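Local coordinates for alternansucrase (Leuconostoc mesenteroides, PDB 6HVG), which is a large multidomain enzyme of glycoside hydrolase family 70, with a TIM-barrel-related catalytic domain, a bound calcium ion and repeats of the choline-binding type, at residues Y398-F403 against N1272-T1276; Y409-D413 against Y1259-K1263; V1170-R1174 against F1187-Y1192. All coordinates share one frame; numbering follows the deposited sequence.

Contact 1: Y398-F403 against N1272-T1276; sequences YDKSSF and NIAKT
Two irregular loops of the family 70 fold meet where Ile1273 presses its side chain into the turn formed by 398-403. Ile1273 CD1 does most of the touching, 3.3 Å from Phe403 CB and 3.4 Å from Asp399 O. The second branch, Ile1273 CG2, approaches the Phe403 ring on the slant, 3.9 Å from Phe403 CD2. CG1 sits between the backbone N and the carbonyl carbon of Ile1273 (chi1 47°), which sends CD1 toward the turn while CG2 stays beside Phe403. The Phe403 ring points its rim at Asp399 O, which lies level with it. The backbones also approach each other: Asp399 CA makes a CH...O contact of 3.5 Å to Ile1273 O, nearly straight at 167°. Each loop is shaped by bonds of its own. Asn1272 forms an Asx turn, its OD1 accepting from Ala1274 N at 3.0 Å, with the donor above the carbonyl plane. In 398-403, Asp399 O receives weak bonds from Ser402 N and Phe403 N, while Asp399 OD2 is bonded to Ser397 OG. At the exposed margin, the extended chain of Lys400 brings CE to 4.2 Å from Ala1274 CB. Ile1273 is bonded through its backbone to Gly408, and Asn1272 to Phe1280.

Contact 2: Y409-D413 against Y1259-K1263; sequences YLTAD and YYVLK
Thr411 and Val1261 pair in a single beta bridge, their CA atoms 4.7 Å apart. The bridge joins two loops far apart in sequence. This fits the family 70 fold, in which most domains are built from separate early and late segments of the chain. Leu1262 N donates to Leu410 O at 3.0 Å, with an N-H...O angle of 168°. A weak bond runs from Ala412 N to Tyr1260 O. Water 1 extends the bridge at one end: it accepts from Leu410 N and donates to Leu1262 O. Tyr1260 carries the side-chain packing. Its CG is anti to the backbone N (chi1 -180°), which lays the ring against Thr411 and Ala412. Thr411 CB stands over one face of the Tyr1260 ring, 3.9 Å from its centroid and displaced from the middle, in a CH-pi contact. Ala412 CB approaches Tyr1260 CD1 at 4.0 Å. Around the bridge, Leu1262 CG and CD1 pack against the Thr411 carbonyl group, and Leu1262 CD1 also meets Leu410 CB. Val1261 CG1 reaches Tyr409 CB and meets its ring obliquely. Tyr409 OH goes on to the backbone O of Arg543. The carboxylate of Asp413 lies by the phenol of Tyr1260, its plane turned 66° from the ring, but the modelled spacing is too tight for the bond length to be trusted. Asp413 OD1 accepts from Thr411 OG1 at 2.6 Å, nearly along its C-O axis.

Contact 3: V1170-R1174 against F1187-Y1192; sequences VTATR and FVNLLY
Ala1172 CB lies in the apolar centre, 3.9 Å from Phe1187 CE1 and 4.2 Å from Tyr1192 CB. Val1170 CG2 extends this patch, touching the same Tyr1192 CB; the two side chains run alongside each other. Leu1190 CD1 sits over one face of the Phe1187 ring, nearer the rim of the ring than its middle. The ring turns an edge to Ala1172 O. Leu535 of strand 534-537 packs against Ala1172, Phe1187 and Tyr1192.

Outside this patch runs the backbone of an antiparallel pair at the border of a six-stranded sheet. Val1170 and Tyr1192 exchange two backbone bonds, as a hydrogen-bonded pair does. Ala1172 N donates to Leu1190 O at 2.8 Å, and Leu1190 N returns a bond to Ala1172 O. Asn1189 and Leu1190 both face Ala1172, which makes a G1 beta bulge. Asn1189 takes the left-handed backbone conformation (phi 45°) that belongs to the first bulge position. Beyond it, Arg1174 N reaches Phe1187 O at 3.0 Å.

The polar edge follows. Thr1173 OG1 accepts from Asn1189 N at 3.2 Å and almost straight (170°). Water 2 links that hydroxyl to Asn1189 OD1. The Arg1174 guanidinium leaves for Glu520 O, Asp521 O and Gln528 OE1, while Tyr1192 OH bonds Glu520 OE2. At the bulge, therefore, a threonine hydroxyl satisfies the Asn1189 N-H that is poorly angled toward Ala1172 O, and through water 2 the same hydroxyl also holds the Asn1189 side chain.

In the fold
The three contacts run in series, with centres 14 Å apart from contact 1 to contact 2 and 13 Å from contact 2 to contact 3. Contacts 1 and 3 do not touch; their nearest atoms are about 7 Å apart. Contact 2 touches both, and Tyr409 reaches each of them. Tyr409 CD2 is 3.5 Å from Asn1272 ND2, and Tyr409 CE1 is 3.3 Å from Leu1191 CD1. In sequence, contact 3 falls between the two segments of contact 2, and these fall between those of contact 1. Strand 1190-1197 borders the six-stranded sheet. Strand 580-582, which supplies Asp581 to the calcium site, lies toward the other border.

Contact 1: Y398-F403 against N1272-T1276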
ATOM      1  N   TYR A 398       3.387   3.470 -45.869  1.00 64.07           N
ATOM      2  CA  TYR A 398       2.809   2.569 -44.861  1.00 60.81           C
ATOM      3  C   TYR A 398       3.905   1.816 -44.098  1.00 60.35           C
ATOM      4  O   TYR A 398       4.033   0.595 -44.210  1.00 60.52           O
ATOM      5  CB  TYR A 398       1.834   1.586 -45.517  1.00 59.84           C
ATOM      6  CG  TYR A 398       0.917   2.208 -46.553  1.00 59.48           C
ATOM      7  CD1 TYR A 398       0.352   3.462 -46.353  1.00 61.09           C
ATOM      8  CD2 TYR A 398       0.582   1.522 -47.716  1.00 60.36           C
ATOM      9  CE1 TYR A 398      -0.500   4.030 -47.295  1.00 62.40           C
ATOM     10  CE2 TYR A 398      -0.279   2.078 -48.660  1.00 62.03           C
ATOM     11  CZ  TYR A 398      -0.811   3.342 -48.450  1.00 61.95           C
ATOM     12  OH  TYR A 398      -1.644   3.930 -49.376  1.00 55.41           O
ATOM     13  N   ASP A 399       4.690   2.553 -43.314  1.00 61.61           N
ATOM     14  CA  ASP A 399       5.856   1.985 -42.622  1.00 67.07           C
ATOM     15  C   ASP A 399       6.388   2.932 -41.541  1.00 67.51           C
ATOM     16  O   ASP A 399       5.832   4.006 -41.323  1.00 64.65           O
ATOM     17  CB  ASP A 399       6.973   1.623 -43.629  1.00 71.18           C
ATOM     18  CG  ASP A 399       7.377   2.795 -44.517  1.00 72.43           C
ATOM     19  OD1 ASP A 399       7.207   3.962 -44.092  1.00 73.66           O
ATOM     20  OD2 ASP A 399       7.848   2.537 -45.649  1.00 69.84           O
ATOM     21  N   LYS A 400       7.460   2.523 -40.864  1.00 68.88           N
ATOM     22  CA  LYS A 400       7.998   3.276 -39.737  1.00 68.82           C
ATOM     23  C   LYS A 400       8.502   4.674 -40.105  1.00 68.52           C
ATOM     24  O   LYS A 400       8.593   5.533 -39.227  1.00 64.44           O
ATOM     25  CB  LYS A 400       9.106   2.479 -39.056  1.00 75.01           C
ATOM     26  CG  LYS A 400       8.615   1.173 -38.449  1.00 79.39           C
ATOM     27  CD  LYS A 400       9.631   0.481 -37.548  1.00 81.95           C
ATOM     28  CE  LYS A 400       9.038  -0.804 -36.974  1.00 80.60           C
ATOM     29  NZ  LYS A 400       9.777  -1.360 -35.815  1.00 78.68           N
ATOM     30  N   SER A 401       8.802   4.917 -41.384  1.00 70.85           N
ATOM     31  CA  SER A 401       9.206   6.264 -41.832  1.00 75.52           C
ATOM     32  C   SER A 401       8.121   7.289 -41.582  1.00 73.58           C
ATOM     33  O   SER A 401       8.362   8.325 -40.965  1.00 76.22           O
ATOM     34  CB  SER A 401       9.530   6.287 -43.322  1.00 78.94           C
ATOM     35  OG  SER A 401      10.704   5.555 -43.585  1.00 85.46           O
ATOM     36  N   SER A 402       6.922   6.975 -42.061  1.00 71.46           N
ATOM     37  CA  SER A 402       5.796   7.917 -42.059  1.00 67.83           C
ATOM     38  C   SER A 402       4.893   7.841 -40.829  1.00 62.44           C
ATOM     39  O   SER A 402       3.950   8.622 -40.729  1.00 57.58           O
ATOM     40  CB  SER A 402       4.955   7.715 -43.322  1.00 67.82           C
ATOM     41  OG  SER A 402       5.681   8.119 -44.451  1.00 68.13           O
ATOM     42  N   PHE A 403       5.177   6.918 -39.906  1.00 60.58           N
ATOM     43  CA  PHE A 403       4.349   6.736 -38.699  1.00 60.14           C
ATOM     44  C   PHE A 403       5.184   6.633 -37.433  1.00 57.33           C
ATOM     45  O   PHE A 403       6.034   5.759 -37.335  1.00 57.73           O
ATOM     46  CB  PHE A 403       3.547   5.439 -38.810  1.00 60.01           C
ATOM     47  CG  PHE A 403       2.286   5.547 -39.622  1.00 59.45           C
ATOM     48  CD1 PHE A 403       1.189   6.184 -39.107  1.00 56.99           C
ATOM     49  CD2 PHE A 403       2.201   4.962 -40.886  1.00 59.10           C
ATOM     50  CE1 PHE A 403       0.033   6.263 -39.842  1.00 58.26           C
ATOM     51  CE2 PHE A 403       1.047   5.032 -41.620  1.00 60.35           C
ATOM     52  CZ  PHE A 403      -0.043   5.682 -41.097  1.00 59.09           C
ATOM     53  N   ASN A1272      -0.947  -2.006 -37.538  1.00 50.63           N
ATOM     54  CA  ASN A1272       0.488  -2.260 -37.570  1.00 53.32           C
ATOM     55  C   ASN A1272       1.123  -1.917 -38.912  1.00 56.85           C
ATOM     56  O   ASN A1272       0.487  -2.058 -39.959  1.00 57.42           O
ATOM     57  CB  ASN A1272       0.780  -3.724 -37.205  1.00 55.40           C
ATOM     58  CG  ASN A1272       2.191  -3.919 -36.665  1.00 56.76           C
ATOM     59  OD1 ASN A1272       3.130  -4.101 -37.423  1.00 57.29           O
ATOM     60  ND2 ASN A1272       2.343  -3.849 -35.352  1.00 59.95           N
ATOM     61  N   ILE A1273       2.389  -1.498 -38.869  1.00 58.82           N
ATOM     62  CA  ILE A1273       3.125  -1.063 -40.072  1.00 61.98           C
ATOM     63  C   ILE A1273       4.574  -1.580 -40.150  1.00 65.42           C
ATOM     64  O   ILE A1273       5.371  -1.069 -40.924  1.00 65.08           O
ATOM     65  CB  ILE A1273       3.185   0.470 -40.128  1.00 61.14           C
ATOM     66  CG1 ILE A1273       3.601   1.008 -38.763  1.00 61.95           C
ATOM     67  CG2 ILE A1273       1.844   1.048 -40.566  1.00 59.76           C
ATOM     68  CD1 ILE A1273       4.448   2.243 -38.829  1.00 64.76           C
ATOM     69  N   ALA A1274       4.912  -2.603 -39.369  1.00 71.36           N
ATOM     70  CA  ALA A1274       6.308  -3.025 -39.217  1.00 75.00           C
ATOM     71  C   ALA A1274       6.842  -3.705 -40.469  1.00 79.48           C
ATOM     72  O   ALA A1274       7.933  -3.380 -40.945  1.00 79.84           O
ATOM     73  CB  ALA A1274       6.460  -3.937 -38.009  1.00 73.98           C
ATOM     74  N   LYS A1275       6.063  -4.642 -40.997  1.00 85.35           N
ATOM     75  CA  LYS A1275       6.436  -5.372 -42.198  1.00 95.59           C
ATOM     76  C   LYS A1275       5.405  -5.120 -43.289  1.00 98.61           C
ATOM     77  O   LYS A1275       4.205  -5.301 -43.069  1.00 97.21           O
ATOM     78  CB  LYS A1275       6.530  -6.864 -41.900  1.00101.80           C
ATOM     79  CG  LYS A1275       7.601  -7.221 -40.886  1.00105.24           C
ATOM     80  CD  LYS A1275       7.658  -8.723 -40.661  1.00112.39           C
ATOM     81  CE  LYS A1275       8.246  -9.060 -39.302  1.00118.82           C
ATOM     82  NZ  LYS A1275       7.890 -10.445 -38.879  1.00123.94           N
ATOM     83  N   THR A1276       5.891  -4.716 -44.466  1.00100.99           N
ATOM     84  CA  THR A1276       5.043  -4.361 -45.621  1.00 99.08           C
ATOM     85  C   THR A1276       4.042  -5.452 -46.072  1.00 95.97           C
ATOM     86  O   THR A1276       3.022  -5.129 -46.696  1.00 88.54           O
ATOM     87  CB  THR A1276       5.890  -3.878 -46.841  1.00100.68           C
ATOM     88  OG1 THR A1276       7.069  -4.684 -46.989  1.00 92.83           O
ATOM     89  CG2 THR A1276       6.315  -2.415 -46.671  1.00101.45           C
TER

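Contact 2: Y409-D413 against Y1259-K1263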
ATOM      1  N   TYR A 409       3.157  -0.858 -33.774  1.00 54.95           N
ATOM      2  CA  TYR A 409       1.810  -0.457 -33.429  1.00 52.97           C
ATOM      3  C   TYR A 409       1.708   1.057 -33.325  1.00 52.29           C
ATOM      4  O   TYR A 409       2.734   1.731 -33.197  1.00 51.44           O
ATOM      5  CB  TYR A 409       1.418  -1.084 -32.115  1.00 50.28           C
ATOM      6  CG  TYR A 409       1.294  -2.564 -32.202  1.00 48.33           C
ATOM      7  CD1 TYR A 409       0.110  -3.160 -32.587  1.00 47.49           C
ATOM      8  CD2 TYR A 409       2.367  -3.375 -31.927  1.00 50.70           C
ATOM      9  CE1 TYR A 409      -0.005  -4.527 -32.683  1.00 47.31           C
ATOM     10  CE2 TYR A 409       2.259  -4.753 -32.009  1.00 49.71           C
ATOM     11  CZ  TYR A 409       1.068  -5.317 -32.388  1.00 48.00           C
ATOM     12  OH  TYR A 409       0.947  -6.683 -32.464  1.00 48.42           O
ATOM     13  N   LEU A 410       0.478   1.572 -33.403  1.00 47.49           N
ATOM     14  CA  LEU A 410       0.230   2.996 -33.317  1.00 48.29           C
ATOM     15  C   LEU A 410      -0.377   3.345 -31.976  1.00 46.12           C
ATOM     16  O   LEU A 410      -0.977   2.505 -31.346  1.00 50.18           O
ATOM     17  CB  LEU A 410      -0.736   3.444 -34.414  1.00 51.32           C
ATOM     18  CG  LEU A 410      -0.455   3.017 -35.849  1.00 52.56           C
ATOM     19  CD1 LEU A 410      -1.490   3.637 -36.754  1.00 52.89           C
ATOM     20  CD2 LEU A 410       0.938   3.411 -36.296  1.00 54.13           C
ATOM     21  N   THR A 411      -0.236   4.598 -31.563  1.00 44.60           N
ATOM     22  CA  THR A 411      -0.766   5.065 -30.298  1.00 45.08           C
ATOM     23  C   THR A 411      -1.654   6.288 -30.508  1.00 44.70           C
ATOM     24  O   THR A 411      -1.614   6.900 -31.540  1.00 44.06           O
ATOM     25  CB  THR A 411       0.388   5.382 -29.273  1.00 45.20           C
ATOM     26  OG1 THR A 411       1.248   6.419 -29.756  1.00 42.40           O
ATOM     27  CG2 THR A 411       1.247   4.152 -29.015  1.00 44.46           C
ATOM     28  N   ALA A 412      -2.434   6.646 -29.503  1.00 45.15           N
ATOM     29  CA  ALA A 412      -3.336   7.797 -29.598  1.00 49.93           C
ATOM     30  C   ALA A 412      -2.602   9.111 -29.963  1.00 52.95           C
ATOM     31  O   ALA A 412      -3.130   9.949 -30.701  1.00 56.73           O
ATOM     32  CB  ALA A 412      -4.103   7.970 -28.288  1.00 49.67           C
ATOM     33  N   ASP A 413      -1.386   9.272 -29.448  1.00 52.88           N
ATOM     34  CA  ASP A 413      -0.591  10.489 -29.655  1.00 52.59           C
ATOM     35  C   ASP A 413       0.411  10.341 -30.797  1.00 53.01           C
ATOM     36  O   ASP A 413       1.338  11.144 -30.949  1.00 55.57           O
ATOM     37  CB  ASP A 413       0.136  10.862 -28.357  1.00 55.15           C
ATOM     38  CG  ASP A 413       1.042   9.742 -27.848  1.00 54.02           C
ATOM     39  OD1 ASP A 413       1.100   8.666 -28.468  1.00 57.59           O
ATOM     40  OD2 ASP A 413       1.696   9.943 -26.827  1.00 52.26           O
ATOM     41  N   TYR A1259      -6.729   1.102 -24.202  1.00 49.40           N
ATOM     42  CA  TYR A1259      -6.651   1.135 -25.680  1.00 47.08           C
ATOM     43  C   TYR A1259      -5.872   2.337 -26.194  1.00 48.46           C
ATOM     44  O   TYR A1259      -6.287   3.000 -27.129  1.00 52.27           O
ATOM     45  CB  TYR A1259      -8.055   1.070 -26.285  1.00 44.52           C
ATOM     46  CG  TYR A1259      -8.788  -0.188 -25.888  1.00 43.83           C
ATOM     47  CD1 TYR A1259      -8.425  -1.408 -26.434  1.00 43.51           C
ATOM     48  CD2 TYR A1259      -9.828  -0.164 -24.947  1.00 42.26           C
ATOM     49  CE1 TYR A1259      -9.070  -2.572 -26.067  1.00 43.92           C
ATOM     50  CE2 TYR A1259     -10.489  -1.328 -24.575  1.00 43.00           C
ATOM     51  CZ  TYR A1259     -10.104  -2.529 -25.140  1.00 44.49           C
ATOM     52  OH  TYR A1259     -10.743  -3.701 -24.776  1.00 44.79           O
ATOM     53  N   TYR A1260      -4.737   2.617 -25.560  1.00 50.35           N
ATOM     54  CA  TYR A1260      -3.769   3.598 -26.043  1.00 49.02           C
ATOM     55  C   TYR A1260      -3.072   3.042 -27.288  1.00 48.99           C
ATOM     56  O   TYR A1260      -2.642   3.807 -28.143  1.00 47.06           O
ATOM     57  CB  TYR A1260      -2.759   3.887 -24.932  1.00 49.41           C
ATOM     58  CG  TYR A1260      -1.677   4.890 -25.246  1.00 50.34           C
ATOM     59  CD1 TYR A1260      -1.981   6.220 -25.426  1.00 53.03           C
ATOM     60  CD2 TYR A1260      -0.345   4.510 -25.316  1.00 49.58           C
ATOM     61  CE1 TYR A1260      -0.997   7.134 -25.689  1.00 55.30           C
ATOM     62  CE2 TYR A1260       0.651   5.421 -25.588  1.00 51.01           C
ATOM     63  CZ  TYR A1260       0.323   6.725 -25.776  1.00 53.62           C
ATOM     64  OH  TYR A1260       1.319   7.643 -26.054  1.00 56.21           O
ATOM     65  N   VAL A1261      -2.956   1.715 -27.365  1.00 47.68           N
ATOM     66  CA  VAL A1261      -2.521   1.034 -28.579  1.00 49.46           C
ATOM     67  C   VAL A1261      -3.748   0.884 -29.471  1.00 51.94           C
ATOM     68  O   VAL A1261      -4.725   0.254 -29.078  1.00 56.91           O
ATOM     69  CB  VAL A1261      -1.952  -0.363 -28.293  1.00 50.04           C
ATOM     70  CG1 VAL A1261      -1.499  -1.036 -29.590  1.00 49.97           C
ATOM     71  CG2 VAL A1261      -0.788  -0.298 -27.310  1.00 49.10           C
ATOM     72  N   LEU A1262      -3.697   1.468 -30.667  1.00 50.07           N
ATOM     73  CA  LEU A1262      -4.897   1.681 -31.475  1.00 46.71           C
ATOM     74  C   LEU A1262      -5.388   0.451 -32.208  1.00 46.67           C
ATOM     75  O   LEU A1262      -4.611  -0.347 -32.715  1.00 48.30           O
ATOM     76  CB  LEU A1262      -4.665   2.802 -32.469  1.00 46.65           C
ATOM     77  CG  LEU A1262      -4.383   4.152 -31.816  1.00 46.56           C
ATOM     78  CD1 LEU A1262      -3.955   5.195 -32.833  1.00 48.55           C
ATOM     79  CD2 LEU A1262      -5.614   4.609 -31.071  1.00 45.89           C
ATOM     80  N   LYS A1263      -6.712   0.353 -32.266  1.00 47.87           N
ATOM     81  CA  LYS A1263      -7.422  -0.859 -32.621  1.00 48.27           C
ATOM     82  C   LYS A1263      -8.673  -0.499 -33.403  1.00 46.50           C
ATOM     83  O   LYS A1263      -9.229   0.578 -33.218  1.00 50.58           O
ATOM     84  CB  LYS A1263      -7.776  -1.552 -31.311  1.00 51.57           C
ATOM     85  CG  LYS A1263      -8.428  -2.924 -31.352  1.00 53.71           C
ATOM     86  CD  LYS A1263      -9.290  -3.095 -30.108  1.00 54.17           C
ATOM     87  CE  LYS A1263      -9.703  -4.515 -29.774  1.00 54.00           C
ATOM     88  NZ  LYS A1263     -10.736  -4.490 -28.699  1.00 53.84           N
TER
HETATM   89  O   HOH W   1      -2.058  -0.242 -33.399  1.00 42.17           O

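Contact 3: V1170-R1174 against F1187-Y1192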
ATOM      1  N   VAL A1170       3.638  -4.650 -24.945  1.00 48.32           N
ATOM      2  CA  VAL A1170       3.424  -5.926 -24.255  1.00 48.53           C
ATOM      3  C   VAL A1170       1.946  -6.303 -24.345  1.00 48.51           C
ATOM      4  O   VAL A1170       1.107  -5.451 -24.651  1.00 49.84           O
ATOM      5  CB  VAL A1170       3.811  -5.845 -22.740  1.00 49.14           C
ATOM      6  CG1 VAL A1170       5.240  -5.359 -22.563  1.00 48.24           C
ATOM      7  CG2 VAL A1170       2.836  -4.954 -21.957  1.00 47.91           C
ATOM      8  N   THR A1171       1.648  -7.575 -24.078  1.00 46.89           N
ATOM      9  CA  THR A1171       0.278  -8.043 -23.879  1.00 47.36           C
ATOM     10  C   THR A1171       0.045  -8.173 -22.371  1.00 47.65           C
ATOM     11  O   THR A1171       0.717  -8.958 -21.702  1.00 47.85           O
ATOM     12  CB  THR A1171       0.038  -9.402 -24.560  1.00 45.97           C
ATOM     13  OG1 THR A1171       0.083  -9.241 -25.970  1.00 48.44           O
ATOM     14  CG2 THR A1171      -1.329  -9.939 -24.211  1.00 48.78           C
ATOM     15  N   ALA A1172      -0.923  -7.431 -21.847  1.00 45.87           N
ATOM     16  CA  ALA A1172      -1.038  -7.246 -20.416  1.00 48.95           C
ATOM     17  C   ALA A1172      -2.418  -7.538 -19.877  1.00 51.56           C
ATOM     18  O   ALA A1172      -3.422  -7.225 -20.509  1.00 59.46           O
ATOM     19  CB  ALA A1172      -0.633  -5.826 -20.040  1.00 50.24           C
ATOM     20  N   THR A1173      -2.452  -8.105 -18.680  1.00 49.31           N
ATOM     21  CA  THR A1173      -3.678  -8.343 -17.939  1.00 49.77           C
ATOM     22  C   THR A1173      -3.586  -7.652 -16.588  1.00 51.27           C
ATOM     23  O   THR A1173      -2.536  -7.674 -15.955  1.00 57.91           O
ATOM     24  CB  THR A1173      -3.874  -9.848 -17.706  1.00 49.73           C
ATOM     25  OG1 THR A1173      -3.909 -10.529 -18.962  1.00 47.90           O
ATOM     26  CG2 THR A1173      -5.155 -10.138 -16.944  1.00 51.23           C
ATOM     27  N   ARG A1174      -4.680  -7.030 -16.145  1.00 49.63           N
ATOM     28  CA  ARG A1174      -4.736  -6.350 -14.842  1.00 45.32           C
ATOM     29  C   ARG A1174      -4.841  -7.355 -13.723  1.00 43.95           C
ATOM     30  O   ARG A1174      -5.733  -8.186 -13.715  1.00 41.83           O
ATOM     31  CB  ARG A1174      -5.910  -5.400 -14.792  1.00 44.61           C
ATOM     32  CG  ARG A1174      -6.085  -4.635 -13.499  1.00 43.62           C
ATOM     33  CD  ARG A1174      -5.107  -3.471 -13.404  1.00 46.52           C
ATOM     34  NE  ARG A1174      -5.411  -2.648 -12.254  1.00 46.87           N
ATOM     35  CZ  ARG A1174      -5.172  -3.017 -10.998  1.00 50.49           C
ATOM     36  NH1 ARG A1174      -4.588  -4.189 -10.712  1.00 47.58           N
ATOM     37  NH2 ARG A1174      -5.509  -2.199 -10.010  1.00 52.20           N
ATOM     38  N   PHE A1187      -9.740  -5.444 -18.598  1.00 52.67           N
ATOM     39  CA  PHE A1187      -8.343  -5.394 -18.987  1.00 48.32           C
ATOM     40  C   PHE A1187      -7.732  -6.796 -18.948  1.00 49.80           C
ATOM     41  O   PHE A1187      -7.105  -7.185 -17.974  1.00 50.74           O
ATOM     42  CB  PHE A1187      -7.594  -4.431 -18.088  1.00 44.03           C
ATOM     43  CG  PHE A1187      -6.333  -3.871 -18.698  1.00 42.77           C
ATOM     44  CD1 PHE A1187      -5.318  -4.704 -19.162  1.00 40.88           C
ATOM     45  CD2 PHE A1187      -6.150  -2.499 -18.776  1.00 40.08           C
ATOM     46  CE1 PHE A1187      -4.152  -4.174 -19.677  1.00 39.19           C
ATOM     47  CE2 PHE A1187      -4.979  -1.977 -19.280  1.00 39.40           C
ATOM     48  CZ  PHE A1187      -3.984  -2.814 -19.735  1.00 37.43           C
ATOM     49  N   VAL A1188      -7.946  -7.553 -20.021  1.00 49.15           N
ATOM     50  CA  VAL A1188      -7.411  -8.889 -20.165  1.00 47.49           C
ATOM     51  C   VAL A1188      -6.774  -9.046 -21.539  1.00 48.19           C
ATOM     52  O   VAL A1188      -7.385  -8.708 -22.553  1.00 53.17           O
ATOM     53  CB  VAL A1188      -8.516  -9.924 -19.957  1.00 48.08           C
ATOM     54  CG1 VAL A1188      -7.972 -11.341 -20.049  1.00 51.26           C
ATOM     55  CG2 VAL A1188      -9.166  -9.713 -18.600  1.00 50.05           C
ATOM     56  N   ASN A1189      -5.541  -9.550 -21.563  1.00 45.96           N
ATOM     57  CA  ASN A1189      -4.781  -9.761 -22.787  1.00 46.10           C
ATOM     58  C   ASN A1189      -4.830  -8.597 -23.772  1.00 45.52           C
ATOM     59  O   ASN A1189      -4.942  -8.821 -24.967  1.00 47.93           O
ATOM     60  CB  ASN A1189      -5.230 -11.044 -23.462  1.00 47.10           C
ATOM     61  CG  ASN A1189      -4.985 -12.271 -22.598  1.00 49.55           C
ATOM     62  OD1 ASN A1189      -3.884 -12.533 -22.163  1.00 56.60           O
ATOM     63  ND2 ASN A1189      -6.010 -13.044 -22.382  1.00 52.25           N
ATOM     64  N   LEU A1190      -4.725  -7.366 -23.268  1.00 43.76           N
ATOM     65  CA  LEU A1190      -4.711  -6.153 -24.115  1.00 47.27           C
ATOM     66  C   LEU A1190      -3.296  -5.668 -24.412  1.00 46.88           C
ATOM     67  O   LEU A1190      -2.383  -5.867 -23.617  1.00 50.48           O
ATOM     68  CB  LEU A1190      -5.458  -4.991 -23.452  1.00 46.70           C
ATOM     69  CG  LEU A1190      -6.898  -5.256 -23.012  1.00 48.39           C
ATOM     70  CD1 LEU A1190      -7.504  -3.968 -22.483  1.00 49.76           C
ATOM     71  CD2 LEU A1190      -7.736  -5.805 -24.142  1.00 50.55           C
ATOM     72  N   LEU A1191      -3.123  -5.024 -25.558  1.00 45.56           N
ATOM     73  CA  LEU A1191      -1.824  -4.491 -25.918  1.00 46.85           C
ATOM     74  C   LEU A1191      -1.630  -3.172 -25.186  1.00 47.29           C
ATOM     75  O   LEU A1191      -2.546  -2.348 -25.067  1.00 44.22           O
ATOM     76  CB  LEU A1191      -1.658  -4.326 -27.440  1.00 46.77           C
ATOM     77  CG  LEU A1191      -1.756  -5.575 -28.332  1.00 45.99           C
ATOM     78  CD1 LEU A1191      -1.014  -5.362 -29.648  1.00 47.27           C
ATOM     79  CD2 LEU A1191      -1.244  -6.837 -27.671  1.00 45.13           C
ATOM     80  N   TYR A1192      -0.409  -2.991 -24.694  1.00 48.47           N
ATOM     81  CA  TYR A1192      -0.084  -1.892 -23.795  1.00 47.26           C
ATOM     82  C   TYR A1192       1.331  -1.461 -24.085  1.00 45.93           C
ATOM     83  O   TYR A1192       2.168  -2.297 -24.421  1.00 43.55           O
ATOM     84  CB  TYR A1192      -0.176  -2.377 -22.353  1.00 46.06           C
ATOM     85  CG  TYR A1192      -0.263  -1.300 -21.316  1.00 44.57           C
ATOM     86  CD1 TYR A1192      -1.469  -0.719 -21.007  1.00 45.39           C
ATOM     87  CD2 TYR A1192       0.843  -0.917 -20.598  1.00 44.55           C
ATOM     88  CE1 TYR A1192      -1.565   0.258 -20.033  1.00 47.23           C
ATOM     89  CE2 TYR A1192       0.763   0.054 -19.630  1.00 45.32           C
ATOM     90  CZ  TYR A1192      -0.443   0.638 -19.347  1.00 46.97           C
ATOM     91  OH  TYR A1192      -0.519   1.622 -18.379  1.00 49.09           O
TER
HETATM   92  O   HOH W   2      -4.127 -13.066 -19.151  1.00 39.00           O